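Local coordinates for phosphodiesterase (Candida albicans, PDB 6CPU), which belongs to the phosphodiesterase family of the HD clan, a group of mostly helical proteins that hold metal ions, at residues A[29-32]-A[33-37]; A[88-91]-A[92-96]; A[194-197]-A[198-201]; A[257-260]-A[261-265]. All blocks are in the same frame, centred on the assembly; numbering follows the deposited sequence.

Along the chain the four contacts come in series, each a short local contact closed before the next begins, yet in space they gather in a cluster of three helices and one loop. Contact 1, on helix 25-34, is central, with its centre about 13 Å from that of contact 2 on helix 84-94, about 10 Å from contact 3 and about 11 Å from contact 4. Contact 3 lies in the loop between helices 177-193 and 205-216, and contact 4 lies on helix 253-264. Contacts 2 and 3 do not touch; their centres are about 20 Å apart. The cluster thus joins helices flanking the four-stranded parallel sheet to the large helical body, where the zinc and magnesium ions are bound.

Contact 1: residues A[29-32]-A[33-37]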
loop_
_atom_site.group_PDB
_atom_site.type_symbol
_atom_site.label_atom_id
_atom_site.label_comp_id
_atom_site.label_asym_id
_atom_site.label_seq_id
_atom_site.Cartn_x
_atom_site.Cartn_y
_atom_site.Cartn_z
ATOM N N ILE A 29 -11.571 7.073 -17.774
ATOM C CA ILE A 29 -10.844 6.102 -16.932
ATOM C C ILE A 29 -9.459 6.639 -16.543
ATOM O O ILE A 29 -9.053 6.537 -15.382
ATOM C CB ILE A 29 -10.723 4.729 -17.623
ATOM C CG1 ILE A 29 -12.093 4.043 -17.671
ATOM C CG2 ILE A 29 -9.765 3.817 -16.878
ATOM C CD1 ILE A 29 -12.143 2.837 -18.595
ATOM N N CYS A 30 -8.758 7.250 -17.495
ATOM C CA CYS A 30 -7.422 7.778 -17.217
ATOM C C CYS A 30 -7.471 8.897 -16.183
ATOM O O CYS A 30 -6.599 8.989 -15.325
ATOM C CB CYS A 30 -6.749 8.258 -18.488
ATOM S SG CYS A 30 -6.276 6.905 -19.577
ATOM N N HIS A 31 -8.493 9.741 -16.266
ATOM C CA HIS A 31 -8.733 10.783 -15.263
ATOM C C HIS A 31 -8.889 10.160 -13.872
ATOM O O HIS A 31 -8.333 10.673 -12.892
ATOM C CB HIS A 31 -9.989 11.559 -15.666
ATOM C CG HIS A 31 -10.442 12.579 -14.674
ATOM N ND1 HIS A 31 -9.851 13.818 -14.556
ATOM C CD2 HIS A 31 -11.467 12.567 -13.794
ATOM C CE1 HIS A 31 -10.483 14.519 -13.633
ATOM N NE2 HIS A 31 -11.465 13.780 -13.150
ATOM N N LEU A 32 -9.645 9.060 -13.793
ATOM C CA LEU A 32 -9.881 8.381 -12.521
ATOM C C LEU A 32 -8.609 7.750 -11.979
ATOM O O LEU A 32 -8.364 7.851 -10.790
ATOM C CB LEU A 32 -10.978 7.322 -12.656
ATOM C CG LEU A 32 -12.365 7.859 -12.984
ATOM C CD1 LEU A 32 -13.281 6.675 -13.167
ATOM C CD2 LEU A 32 -12.889 8.783 -11.898
ATOM N N PHE A 33 -7.809 7.096 -12.835
ATOM C CA PHE A 33 -6.545 6.464 -12.379
ATOM C C PHE A 33 -5.599 7.482 -11.737
ATOM O O PHE A 33 -4.881 7.143 -10.793
ATOM C CB PHE A 33 -5.815 5.738 -13.512
ATOM C CG PHE A 33 -6.263 4.311 -13.734
ATOM C CD1 PHE A 33 -6.221 3.371 -12.711
ATOM C CD2 PHE A 33 -6.684 3.895 -14.994
ATOM C CE1 PHE A 33 -6.622 2.064 -12.930
ATOM C CE2 PHE A 33 -7.066 2.592 -15.216
ATOM C CZ PHE A 33 -7.036 1.670 -14.192
ATOM N N LYS A 34 -5.599 8.715 -12.250
ATOM C CA LYS A 34 -4.681 9.752 -11.781
ATOM C C LYS A 34 -5.051 10.339 -10.422
ATOM O O LYS A 34 -4.211 10.977 -9.782
ATOM C CB LYS A 34 -4.552 10.871 -12.823
ATOM C CG LYS A 34 -3.694 10.448 -14.002
ATOM C CD LYS A 34 -3.308 11.601 -14.909
ATOM C CE LYS A 34 -4.452 12.020 -15.797
ATOM N NZ LYS A 34 -3.946 12.887 -16.903
ATOM N N LYS A 35 -6.279 10.099 -9.963
ATOM C CA LYS A 35 -6.724 10.617 -8.664
ATOM C C LYS A 35 -5.871 10.189 -7.456
ATOM O O LYS A 35 -5.741 10.959 -6.477
ATOM C CB LYS A 35 -8.204 10.307 -8.448
ATOM C CG LYS A 35 -9.050 11.166 -9.375
ATOM C CD LYS A 35 -10.519 11.072 -9.082
ATOM C CE LYS A 35 -11.280 12.099 -9.895
ATOM N NZ LYS A 35 -11.176 13.458 -9.304
ATOM N N THR A 36 -5.253 9.008 -7.521
ATOM C CA THR A 36 -4.405 8.544 -6.430
ATOM C C THR A 36 -2.929 9.017 -6.550
ATOM O O THR A 36 -2.039 8.503 -5.859
ATOM C CB THR A 36 -4.528 7.016 -6.256
ATOM O OG1 THR A 36 -4.313 6.358 -7.511
ATOM C CG2 THR A 36 -5.898 6.686 -5.739
ATOM N N SER A 37 -2.674 9.999 -7.412
ATOM C CA SER A 37 -1.336 10.580 -7.523
ATOM C C SER A 37 -1.089 11.617 -6.430
ATOM O O SER A 37 0.063 12.014 -6.209
ATOM C CB SER A 37 -1.140 11.243 -8.876
ATOM O OG SER A 37 -1.902 12.438 -8.949
#
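His-31 and Lys-35, one turn apart in the last part of helix 25-34 and just beyond, share one acceptor: His-31 NE2 is hydrogen-bonded to Glu-3 OE2, and Lys-35 NZ makes a salt bridge to the same oxygen. The imidazole CG lies anti to the backbone N (chi1 175°), which swings the ring to the lysine, and Lys-35 CE passes 3.7 Å from His-31 NE2. A long, flexible lysine suits this place because it must run past the ring before bending at its last torsion.

Along the backbone, Phe-33 N donates to Ile-29 O at 2.9 Å and Lys-34 N to Cys-30 O at 3.2 Å. The next N-H changes step: Lys-35 N turns to Leu-32 O at 3.2 Å, standing 62° out of the carbonyl plane. Lys-34 O accepts twice, from Ser-37 OG at 2.9 Å and from Ser-37 N at 3.0 Å, while Phe-33 O is taken by Arg-264 NH2 and Thr-36 OG1 bonds Asp-265 OD1.

On the apolar side, Ile-29 and Phe-33 lie side by side, Ile-29 CG2 3.4 Å from Phe-33 CE2. Leu-32 packs on Leu-5 of strand 2-6 and on Ile-91 of helix 84-94, while Met-190 of helix 177-193 covers Ile-29 and Phe-33.

Contact 2: residues A[88-91]-A[92-96]; sequences SLLI and QFFFT
Gln-92, Phe-93 and Phe-94 donate their N-H groups to the carbonyl oxygens of Ser-88, Leu-89 and Leu-90, the regular i to i+4 ladder of an alpha-helix in its last turns. This is the C-terminal end of helix 84-94: Phe-95 N still reaches Ile-91 O at 3.0 Å, but with a bent N-H...O angle of 139°, and Phe-95 is the first residue to leave helical backbone angles.

Large apolar side chains suit the buried side, made by Leu-90, Ile-91 and the three phenylalanines, whereas polar Gln-92 suits the exposed one. With CG of Leu-90 anti to the backbone N (chi1 -165°), the isobutyl group runs along the helix to Phe-94, where CG meets Phe-94 CD2 at 3.8 Å. Leu-90 O lies at the edge of the Phe-94 ring, near its plane, 3.2 Å from Phe-94 CD2. Phe-93 turns an edge to the same ring, its CD2 3.6 Å above the Phe-94 plane over the centre, and makes a cation-pi contact with Lys-389.

Phe-95 bridges to helix 25-34, meeting Phe-33 edge-to-face. Ile-91 CD1 touches Phe-95 CD2 at 3.9 Å, and Leu-90 CD2 sits at the ring's edge, near its plane, 4.0 Å from Phe-95 CE2.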
loop_
_atom_site.group_PDB
_atom_site.type_symbol
_atom_site.label_atom_id
_atom_site.label_comp_id
_atom_site.label_asym_id
_atom_site.label_seq_id
_atom_site.Cartn_x
_atom_site.Cartn_y
_atom_site.Cartn_z
ATOM N N SER A 88 -20.144 -0.148 -16.316
ATOM C CA SER A 88 -20.573 -0.033 -14.941
ATOM C C SER A 88 -19.788 -0.990 -14.030
ATOM O O SER A 88 -19.368 -0.602 -12.931
ATOM C CB SER A 88 -22.076 -0.308 -14.867
ATOM O OG SER A 88 -22.567 -0.209 -13.552
ATOM N N LEU A 89 -19.593 -2.224 -14.489
ATOM C CA LEU A 89 -18.801 -3.215 -13.765
ATOM C C LEU A 89 -17.363 -2.731 -13.566
ATOM O O LEU A 89 -16.813 -2.842 -12.452
ATOM C CB LEU A 89 -18.802 -4.553 -14.512
ATOM C CG LEU A 89 -17.947 -5.698 -13.963
ATOM C CD1 LEU A 89 -18.324 -5.998 -12.529
ATOM C CD2 LEU A 89 -18.091 -6.951 -14.825
ATOM N N LEU A 90 -16.780 -2.180 -14.631
ATOM C CA LEU A 90 -15.422 -1.645 -14.576
ATOM C C LEU A 90 -15.284 -0.544 -13.497
ATOM O O LEU A 90 -14.375 -0.584 -12.682
ATOM C CB LEU A 90 -15.022 -1.103 -15.945
ATOM C CG LEU A 90 -13.533 -0.821 -16.210
ATOM C CD1 LEU A 90 -13.216 -0.896 -17.704
ATOM C CD2 LEU A 90 -13.103 0.532 -15.665
ATOM N N ILE A 91 -16.176 0.434 -13.521
ATOM C CA ILE A 91 -16.157 1.547 -12.568
ATOM C C ILE A 91 -16.394 1.047 -11.135
ATOM O O ILE A 91 -15.662 1.411 -10.207
ATOM C CB ILE A 91 -17.217 2.613 -12.962
ATOM C CG1 ILE A 91 -16.827 3.339 -14.265
ATOM C CG2 ILE A 91 -17.439 3.628 -11.859
ATOM C CD1 ILE A 91 -15.430 3.943 -14.277
ATOM N N GLN A 92 -17.420 0.220 -10.958
ATOM C CA GLN A 92 -17.753 -0.341 -9.651
ATOM C C GLN A 92 -16.565 -1.070 -8.996
ATOM O O GLN A 92 -16.333 -0.937 -7.784
ATOM C CB GLN A 92 -18.933 -1.299 -9.816
ATOM C CG GLN A 92 -19.630 -1.722 -8.547
ATOM C CD GLN A 92 -20.701 -2.777 -8.800
ATOM O OE1 GLN A 92 -20.570 -3.632 -9.689
ATOM N NE2 GLN A 92 -21.759 -2.727 -8.019
ATOM N N PHE A 93 -15.843 -1.865 -9.782
ATOM C CA PHE A 93 -14.776 -2.710 -9.261
ATOM C C PHE A 93 -13.454 -1.972 -9.153
ATOM O O PHE A 93 -12.829 -1.965 -8.094
ATOM C CB PHE A 93 -14.559 -3.966 -10.116
ATOM C CG PHE A 93 -13.485 -4.876 -9.571
ATOM C CD1 PHE A 93 -13.739 -5.673 -8.468
ATOM C CD2 PHE A 93 -12.226 -4.904 -10.134
ATOM C CE1 PHE A 93 -12.757 -6.491 -7.944
ATOM C CE2 PHE A 93 -11.232 -5.721 -9.622
ATOM C CZ PHE A 93 -11.505 -6.527 -8.530
ATOM N N PHE A 94 -13.014 -1.370 -10.246
ATOM C CA PHE A 94 -11.689 -0.737 -10.260
ATOM C C PHE A 94 -11.664 0.613 -9.570
ATOM O O PHE A 94 -10.602 1.056 -9.168
ATOM C CB PHE A 94 -11.140 -0.617 -11.675
ATOM C CG PHE A 94 -10.902 -1.952 -12.326
ATOM C CD1 PHE A 94 -9.766 -2.688 -12.039
ATOM C CD2 PHE A 94 -11.842 -2.487 -13.193
ATOM C CE1 PHE A 94 -9.553 -3.923 -12.637
ATOM C CE2 PHE A 94 -11.644 -3.726 -13.773
ATOM C CZ PHE A 94 -10.500 -4.443 -13.498
ATOM N N PHE A 95 -12.810 1.275 -9.438
ATOM C CA PHE A 95 -12.836 2.637 -8.861
ATOM C C PHE A 95 -13.760 2.770 -7.650
ATOM O O PHE A 95 -14.261 3.853 -7.320
ATOM C CB PHE A 95 -13.079 3.669 -9.973
ATOM C CG PHE A 95 -12.002 3.646 -11.008
ATOM C CD1 PHE A 95 -10.739 4.151 -10.718
ATOM C CD2 PHE A 95 -12.206 3.038 -12.247
ATOM C CE1 PHE A 95 -9.718 4.079 -11.640
ATOM C CE2 PHE A 95 -11.185 2.975 -13.176
ATOM C CZ PHE A 95 -9.939 3.501 -12.884
ATOM N N THR A 96 -13.908 1.655 -6.951
ATOM C CA THR A 96 -14.664 1.573 -5.703
ATOM C C THR A 96 -14.205 2.657 -4.714
ATOM O O THR A 96 -15.015 3.314 -4.060
ATOM C CB THR A 96 -14.549 0.136 -5.081
ATOM O OG1 THR A 96 -15.343 0.053 -3.896
ATOM C CG2 THR A 96 -13.109 -0.251 -4.731
#

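Contact 3: residues A[194-197]-A[198-201]; sequences INFI and ELLQ
The amide of Asn-195 and the carboxylate of Glu-198 stand with their planes perpendicular, joined by one nearly straight bond: Asn-195 ND2 donates to Glu-198 OE2 at 2.6 Å, with an N-H...O angle of 173°. The oxygen lies in the amide plane, but the nitrogen reaches the carboxylate on its anti side and 30° out of plane. Two polar residues three apart suit this exposed side of the turn, since one amide N-H and one carboxylate oxygen pair with each other.

The second flat group is the buried Phe-196 ring. Ile-194 CG2 lies 3.6 Å above one face, over the centre, while Leu-199 CD1 approaches obliquely, 4.0 Å from Phe-196 CD1. Phe-196 also meets Phe-33 edge-to-face and the ring of Phe-261 at a slant.

Ile-197 and Leu-200 cross at about a right angle, their CD1 atoms 4.0 Å apart. Ile-197 CG1 is anti to the backbone N (chi1 -165°), which puts CG2 in the crowded position between N and the carbonyl carbon, 3.1 Å from Glu-198 N.

At the start of the turn, Asn-254 ND2 donates to Ile-194 O and its OD1 accepts from Phe-196 N. Backbone bonds then run from each residue to the third before it: Glu-198 N to Asn-195 O, Leu-199 N to Phe-196 O at 2.9 Å, and Leu-200 N to Ile-197 O at 3.3 Å. This i to i+3 ladder is the signature of a 3-10 turn, here within the loop between helices 177-193 and 205-216.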
loop_
_atom_site.group_PDB
_atom_site.type_symbol
_atom_site.label_atom_id
_atom_site.label_comp_id
_atom_site.label_asym_id
_atom_site.label_seq_id
_atom_site.Cartn_x
_atom_site.Cartn_y
_atom_site.Cartn_z
ATOM N N ILE A 194 -4.801 1.370 -22.738
ATOM C CA ILE A 194 -4.221 2.477 -21.965
ATOM C C ILE A 194 -2.716 2.345 -21.893
ATOM O O ILE A 194 -2.203 1.262 -21.634
ATOM C CB ILE A 194 -4.806 2.538 -20.541
ATOM C CG1 ILE A 194 -6.300 2.836 -20.636
ATOM C CG2 ILE A 194 -4.075 3.588 -19.700
ATOM C CD1 ILE A 194 -7.049 2.767 -19.330
ATOM N N ASN A 195 -2.020 3.456 -22.134
ATOM C CA ASN A 195 -0.572 3.530 -22.006
ATOM C C ASN A 195 -0.242 4.091 -20.617
ATOM O O ASN A 195 -0.201 5.298 -20.414
ATOM C CB ASN A 195 0.023 4.410 -23.116
ATOM C CG ASN A 195 1.499 4.143 -23.348
ATOM O OD1 ASN A 195 2.008 3.078 -23.007
ATOM N ND2 ASN A 195 2.193 5.108 -23.935
ATOM N N PHE A 196 -0.027 3.199 -19.661
ATOM C CA PHE A 196 0.043 3.610 -18.255
ATOM C C PHE A 196 1.209 4.541 -17.908
ATOM O O PHE A 196 1.069 5.404 -17.027
ATOM C CB PHE A 196 -0.034 2.384 -17.341
ATOM C CG PHE A 196 -1.434 1.867 -17.174
ATOM C CD1 PHE A 196 -2.248 2.356 -16.161
ATOM C CD2 PHE A 196 -1.963 0.937 -18.058
ATOM C CE1 PHE A 196 -3.544 1.910 -16.012
ATOM C CE2 PHE A 196 -3.263 0.492 -17.915
ATOM C CZ PHE A 196 -4.050 0.966 -16.889
ATOM N N ILE A 197 2.326 4.422 -18.628
ATOM C CA ILE A 197 3.463 5.315 -18.407
ATOM C C ILE A 197 3.091 6.782 -18.630
ATOM O O ILE A 197 3.648 7.671 -17.974
ATOM C CB ILE A 197 4.685 4.929 -19.292
ATOM C CG1 ILE A 197 5.968 5.620 -18.805
ATOM C CG2 ILE A 197 4.421 5.264 -20.756
ATOM C CD1 ILE A 197 6.650 4.931 -17.645
ATOM N N GLU A 198 2.141 7.034 -19.529
ATOM C CA GLU A 198 1.691 8.396 -19.812
ATOM C C GLU A 198 0.863 8.992 -18.681
ATOM O O GLU A 198 0.631 10.185 -18.676
ATOM C CB GLU A 198 0.875 8.451 -21.102
ATOM C CG GLU A 198 1.706 8.297 -22.364
ATOM C CD GLU A 198 0.845 8.203 -23.608
ATOM O OE1 GLU A 198 -0.167 8.931 -23.705
ATOM O OE2 GLU A 198 1.172 7.382 -24.488
ATOM N N LEU A 199 0.412 8.162 -17.744
ATOM C CA LEU A 199 -0.373 8.633 -16.602
ATOM C C LEU A 199 0.506 9.073 -15.435
ATOM O O LEU A 199 -0.010 9.540 -14.425
ATOM C CB LEU A 199 -1.367 7.553 -16.148
ATOM C CG LEU A 199 -2.388 7.093 -17.202
ATOM C CD1 LEU A 199 -3.417 6.149 -16.609
ATOM C CD2 LEU A 199 -3.087 8.278 -17.836
ATOM N N LEU A 200 1.824 8.929 -15.576
ATOM C CA LEU A 200 2.769 9.480 -14.607
ATOM C C LEU A 200 3.138 10.894 -15.018
ATOM O O LEU A 200 3.242 11.186 -16.207
ATOM C CB LEU A 200 4.033 8.618 -14.531
ATOM C CG LEU A 200 3.832 7.135 -14.224
ATOM C CD1 LEU A 200 5.179 6.432 -14.217
ATOM C CD2 LEU A 200 3.099 6.913 -12.909
ATOM N N GLN A 201 3.360 11.771 -14.042
ATOM C CA GLN A 201 3.669 13.167 -14.347
ATOM C C GLN A 201 5.046 13.375 -14.976
ATOM O O GLN A 201 5.197 14.187 -15.887
ATOM C CB GLN A 201 3.536 14.038 -13.109
ATOM C CG GLN A 201 3.338 15.508 -13.450
ATOM C CD GLN A 201 3.112 16.367 -12.225
ATOM O OE1 GLN A 201 3.636 16.085 -11.144
ATOM N NE2 GLN A 201 2.330 17.424 -12.385
#

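Contact 4: residues A[257-260]-A[261-265]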
loop_
_atom_site.group_PDB
_atom_site.type_symbol
_atom_site.label_atom_id
_atom_site.label_comp_id
_atom_site.label_asym_id
_atom_site.label_seq_id
_atom_site.Cartn_x
_atom_site.Cartn_y
_atom_site.Cartn_z
ATOM N N LEU A 257 2.845 -1.905 -14.977
ATOM C CA LEU A 257 2.302 -0.619 -14.534
ATOM C C LEU A 257 0.799 -0.685 -14.246
ATOM O O LEU A 257 0.337 -0.118 -13.258
ATOM C CB LEU A 257 2.608 0.493 -15.532
ATOM C CG LEU A 257 4.067 0.954 -15.671
ATOM C CD1 LEU A 257 4.165 2.098 -16.673
ATOM C CD2 LEU A 257 4.681 1.381 -14.352
ATOM N N ALA A 258 0.022 -1.365 -15.092
ATOM C CA ALA A 258 -1.416 -1.490 -14.832
ATOM C C ALA A 258 -1.676 -2.132 -13.456
ATOM O O ALA A 258 -2.508 -1.661 -12.677
ATOM C CB ALA A 258 -2.103 -2.299 -15.938
ATOM N N PHE A 259 -0.987 -3.232 -13.193
ATOM C CA PHE A 259 -1.063 -3.924 -11.914
ATOM C C PHE A 259 -0.726 -2.984 -10.754
ATOM O O PHE A 259 -1.430 -2.958 -9.745
ATOM C CB PHE A 259 -0.136 -5.146 -11.951
ATOM C CG PHE A 259 0.227 -5.708 -10.604
ATOM C CD1 PHE A 259 -0.731 -6.267 -9.775
ATOM C CD2 PHE A 259 1.552 -5.710 -10.176
ATOM C CE1 PHE A 259 -0.384 -6.804 -8.549
ATOM C CE2 PHE A 259 1.903 -6.247 -8.956
ATOM C CZ PHE A 259 0.930 -6.795 -8.133
ATOM N N ILE A 260 0.339 -2.209 -10.910
ATOM C CA ILE A 260 0.780 -1.328 -9.831
ATOM C C ILE A 260 -0.190 -0.171 -9.603
ATOM O O ILE A 260 -0.395 0.255 -8.454
ATOM C CB ILE A 260 2.209 -0.804 -10.084
ATOM C CG1 ILE A 260 3.178 -1.987 -10.122
ATOM C CG2 ILE A 260 2.634 0.178 -8.995
ATOM C CD1 ILE A 260 4.419 -1.711 -10.930
ATOM N N PHE A 261 -0.797 0.342 -10.675
ATOM C CA PHE A 261 -1.844 1.366 -10.521
ATOM C C PHE A 261 -3.017 0.826 -9.710
ATOM O O PHE A 261 -3.560 1.520 -8.839
ATOM C CB PHE A 261 -2.348 1.872 -11.873
ATOM C CG PHE A 261 -1.634 3.082 -12.379
ATOM C CD1 PHE A 261 -0.405 2.971 -13.004
ATOM C CD2 PHE A 261 -2.223 4.336 -12.281
ATOM C CE1 PHE A 261 0.250 4.086 -13.490
ATOM C CE2 PHE A 261 -1.574 5.458 -12.765
ATOM C CZ PHE A 261 -0.331 5.335 -13.363
ATOM N N ILE A 262 -3.402 -0.413 -9.999
ATOM C CA ILE A 262 -4.471 -1.101 -9.276
ATOM C C ILE A 262 -4.120 -1.243 -7.797
ATOM O O ILE A 262 -4.961 -0.981 -6.950
ATOM C CB ILE A 262 -4.734 -2.530 -9.838
ATOM C CG1 ILE A 262 -5.361 -2.539 -11.240
ATOM C CG2 ILE A 262 -5.552 -3.373 -8.873
ATOM C CD1 ILE A 262 -5.954 -1.267 -11.739
ATOM N N VAL A 263 -2.871 -1.616 -7.501
ATOM C CA VAL A 263 -2.408 -1.718 -6.111
ATOM C C VAL A 263 -2.452 -0.350 -5.429
ATOM O O VAL A 263 -2.984 -0.225 -4.320
ATOM C CB VAL A 263 -0.965 -2.282 -6.011
ATOM C CG1 VAL A 263 -0.434 -2.147 -4.589
ATOM C CG2 VAL A 263 -0.919 -3.735 -6.447
ATOM N N ARG A 264 -1.905 0.668 -6.082
ATOM C CA ARG A 264 -1.914 2.033 -5.511
ATOM C C ARG A 264 -3.340 2.472 -5.170
ATOM O O ARG A 264 -3.586 3.052 -4.102
ATOM C CB ARG A 264 -1.251 3.028 -6.460
ATOM C CG ARG A 264 -1.190 4.438 -5.924
ATOM C CD ARG A 264 -0.487 5.365 -6.885
ATOM N NE ARG A 264 -1.360 5.807 -7.977
ATOM C CZ ARG A 264 -1.027 6.709 -8.892
ATOM N NH1 ARG A 264 0.184 7.242 -8.905
ATOM N NH2 ARG A 264 -1.912 7.085 -9.808
ATOM N N ASP A 265 -4.283 2.149 -6.054
ATOM C CA ASP A 265 -5.697 2.472 -5.850
ATOM C C ASP A 265 -6.353 1.798 -4.625
ATOM O O ASP A 265 -7.410 2.247 -4.177
ATOM C CB ASP A 265 -6.523 2.135 -7.115
ATOM C CG ASP A 265 -6.283 3.105 -8.276
ATOM O OD1 ASP A 265 -5.699 4.196 -8.063
ATOM O OD2 ASP A 265 -6.690 2.772 -9.429
#
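Phe-261, Ile-262, Val-263 and Arg-264 give their backbone N-H groups to the carbonyl oxygens of Leu-257, Ala-258, Phe-259 and Ile-260, the alpha-helical pattern of helix 253-264; the last, Arg-264 N to Ile-260 O, is 2.8 Å long.

Among the aromatic contacts, Val-263 CG2 makes a CH-pi contact over one face of the Phe-259 ring, 4.1 Å from its centroid and 26° off the normal. Phe-259 carries CG anti to its backbone N (chi1 162°), which turns the ring forward over the valine, and the compact branch of Val-263 fits beneath it. Beyond, Phe-259 meets Trp-395 edge-to-face.

Two side chains lie close to backbone carbonyls. Leu-257 O is at the edge of the Phe-261 ring, near its plane, 3.2 Å from Phe-261 CD1. Ile-262 CG1 lies 3.3 Å from Ala-258 O, and its second torsion is nearly eclipsed (chi2 -15°), which suggests some strain. The small Ala-258 suits its place against Tyr-187 and Ile-191 of helix 177-193.

Charge gathers at residues 264 and 265: the Arg-264 chain bends at its third torsion and NH1 forms a salt bridge to Asp-228, while Asp-265 pairs with Thr-36. The side chain of Val-263 is about 12 Å from the zinc ion. The chemistry is that of a buried helix: apolar groups fill its flanks, backbone bonds satisfy four of its carbonyls, Thr-266 OG1 meets Val-263 O, and the buried charged groups find partners elsewhere in the fold.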